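Local coordinates for protein major pepsin inhibitor 3 (Ascaris suum, PDB 1F32) that inhibits the aspartic protease pepsin and is secreted by the parasitic roundworm that makes it, at residues F4-G9 / K72-V77. Numbering follows the deposited sequence.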
loop_
_atom_site.group_PDB
_atom_site.type_symbol
_atom_site.label_atom_id
_atom_site.label_comp_id
_atom_site.label_asym_id
_atom_site.label_seq_id
_atom_site.Cartn_x
_atom_site.Cartn_y
_atom_site.Cartn_z
ATOM N N PHE A 4 3.336 -13.897 -6.078
ATOM C CA PHE A 4 2.329 -13.333 -5.196
ATOM C C PHE A 4 2.854 -13.169 -3.778
ATOM O O PHE A 4 3.659 -13.976 -3.297
ATOM C CB PHE A 4 1.106 -14.255 -5.193
ATOM C CG PHE A 4 0.021 -13.837 -4.246
ATOM C CD1 PHE A 4 -0.738 -12.699 -4.493
ATOM C CD2 PHE A 4 -0.255 -14.597 -3.113
ATOM C CE1 PHE A 4 -1.761 -12.322 -3.625
ATOM C CE2 PHE A 4 -1.273 -14.234 -2.238
ATOM C CZ PHE A 4 -2.029 -13.096 -2.491
ATOM N N SER A 5 2.421 -12.094 -3.129
ATOM C CA SER A 5 2.773 -11.846 -1.745
ATOM C C SER A 5 1.632 -11.004 -1.203
ATOM O O SER A 5 0.993 -10.248 -1.948
ATOM C CB SER A 5 4.111 -11.103 -1.610
ATOM O OG SER A 5 3.979 -9.723 -1.901
ATOM N N MET A 6 1.351 -11.162 0.084
ATOM C CA MET A 6 0.283 -10.403 0.712
ATOM C C MET A 6 0.679 -10.013 2.124
ATOM O O MET A 6 1.448 -10.715 2.781
ATOM C CB MET A 6 -1.009 -11.229 0.764
ATOM C CG MET A 6 -0.966 -12.381 1.763
ATOM S SD MET A 6 -2.532 -13.281 1.848
ATOM C CE MET A 6 -2.035 -14.874 1.177
ATOM N N SER A 7 0.144 -8.897 2.598
ATOM C CA SER A 7 0.442 -8.443 3.950
ATOM C C SER A 7 -0.676 -7.587 4.530
ATOM O O SER A 7 -1.574 -7.126 3.819
ATOM C CB SER A 7 1.758 -7.663 3.973
ATOM O OG SER A 7 1.765 -6.646 2.988
ATOM N N THR A 8 -0.629 -7.403 5.840
ATOM C CA THR A 8 -1.618 -6.595 6.525
ATOM C C THR A 8 -0.869 -5.468 7.217
ATOM O O THR A 8 0.274 -5.639 7.619
ATOM C CB THR A 8 -2.394 -7.436 7.567
ATOM O OG1 THR A 8 -3.199 -8.404 6.882
ATOM C CG2 THR A 8 -3.290 -6.546 8.409
ATOM N N GLY A 9 -1.510 -4.313 7.335
ATOM C CA GLY A 9 -0.873 -3.178 7.977
ATOM C C GLY A 9 -0.650 -3.388 9.463
ATOM O O GLY A 9 -1.055 -4.416 10.015
ATOM N N LYS A 72 -5.217 -4.279 3.855
ATOM C CA LYS A 72 -4.468 -5.361 3.243
ATOM C C LYS A 72 -3.776 -4.946 1.949
ATOM O O LYS A 72 -4.216 -4.040 1.247
ATOM C CB LYS A 72 -5.397 -6.542 2.953
ATOM C CG LYS A 72 -6.092 -7.122 4.178
ATOM C CD LYS A 72 -6.789 -8.435 3.821
ATOM C CE LYS A 72 -7.629 -8.974 4.980
ATOM N NZ LYS A 72 -8.805 -8.101 5.262
ATOM N N MET A 73 -2.677 -5.619 1.650
ATOM C CA MET A 73 -1.944 -5.337 0.432
ATOM C C MET A 73 -1.753 -6.665 -0.277
ATOM O O MET A 73 -1.532 -7.698 0.367
ATOM C CB MET A 73 -0.585 -4.712 0.774
ATOM C CG MET A 73 0.305 -4.424 -0.424
ATOM S SD MET A 73 1.703 -3.451 0.143
ATOM C CE MET A 73 2.424 -2.976 -1.386
ATOM N N PHE A 74 -1.855 -6.635 -1.601
ATOM C CA PHE A 74 -1.673 -7.818 -2.428
ATOM C C PHE A 74 -0.721 -7.397 -3.548
ATOM O O PHE A 74 -0.948 -6.397 -4.232
ATOM C CB PHE A 74 -3.005 -8.273 -3.030
ATOM C CG PHE A 74 -4.031 -8.714 -2.010
ATOM C CD1 PHE A 74 -3.869 -9.905 -1.302
ATOM C CD2 PHE A 74 -5.177 -7.956 -1.796
ATOM C CE1 PHE A 74 -4.846 -10.338 -0.387
ATOM C CE2 PHE A 74 -6.161 -8.374 -0.886
ATOM C CZ PHE A 74 -5.989 -9.573 -0.183
ATOM N N ASN A 75 0.347 -8.159 -3.723
ATOM C CA ASN A 75 1.336 -7.852 -4.745
ATOM C C ASN A 75 1.380 -8.933 -5.816
ATOM O O ASN A 75 1.656 -10.093 -5.521
ATOM C CB ASN A 75 2.689 -7.699 -4.077
ATOM C CG ASN A 75 2.658 -6.669 -2.976
ATOM O OD1 ASN A 75 2.406 -5.493 -3.229
ATOM N ND2 ASN A 75 2.885 -7.107 -1.740
ATOM N N PHE A 76 1.102 -8.535 -7.059
ATOM C CA PHE A 76 1.087 -9.453 -8.194
ATOM C C PHE A 76 2.210 -9.072 -9.144
ATOM O O PHE A 76 2.893 -8.080 -8.931
ATOM C CB PHE A 76 -0.229 -9.332 -8.959
ATOM C CG PHE A 76 -1.451 -9.454 -8.094
ATOM C CD1 PHE A 76 -1.918 -10.701 -7.693
ATOM C CD2 PHE A 76 -2.114 -8.315 -7.657
ATOM C CE1 PHE A 76 -3.039 -10.804 -6.857
ATOM C CE2 PHE A 76 -3.223 -8.404 -6.832
ATOM C CZ PHE A 76 -3.690 -9.652 -6.428
ATOM N N VAL A 77 2.388 -9.873 -10.191
ATOM C CA VAL A 77 3.397 -9.579 -11.195
ATOM C C VAL A 77 2.804 -8.476 -12.056
ATOM O O VAL A 77 1.821 -8.694 -12.775
ATOM C CB VAL A 77 3.695 -10.799 -12.090
ATOM C CG1 VAL A 77 4.593 -10.378 -13.256
ATOM C CG2 VAL A 77 4.363 -11.886 -11.277
#
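S5 and S7 pair with N75 and M73 as the two hydrogen-bonded pairs of an antiparallel ladder, the axes of strands 5-8 and 72-76 approaching to 4.7 Å with N-to-C directions 168° apart. Four backbone bonds join them, the shortest from N75 N to S5 O at 2.8 Å. On the face that carries S5, S7, M73 and N75, a side-chain bond repeats the S5–N75 pairing: N75 ND2 donates to S5 OG over 2.8 Å, with the hydroxyl oxygen close to the amide plane. A chi1 of 77° places S5 OG between its own backbone N and carbonyl carbon, where N75 ND2 meets it. N75 OD1 is hydrogen-bonded to S80 OG, so both ends of the amide are held, which should fix its rotation. On the opposite face F4, M6 and F74 meet in an apolar patch, T8 and K72 lying further along: F74 CD1 lies at the edge of the F4 ring, 3.9 Å from F4 CZ, and also touches M6 CB. F4 CE1 reaches F76 CE1 at 3.8 Å, the two ring planes inclined by 34°. Helix 98-116 packs against this aromatic cluster through V104, F107 and R108, F107 meeting F76 edge-to-face. Strand 5-8 is an outermost strand of this chain's five-stranded antiparallel sheet, and 72-76 is hydrogen-bonded on its other side to strand 79-82.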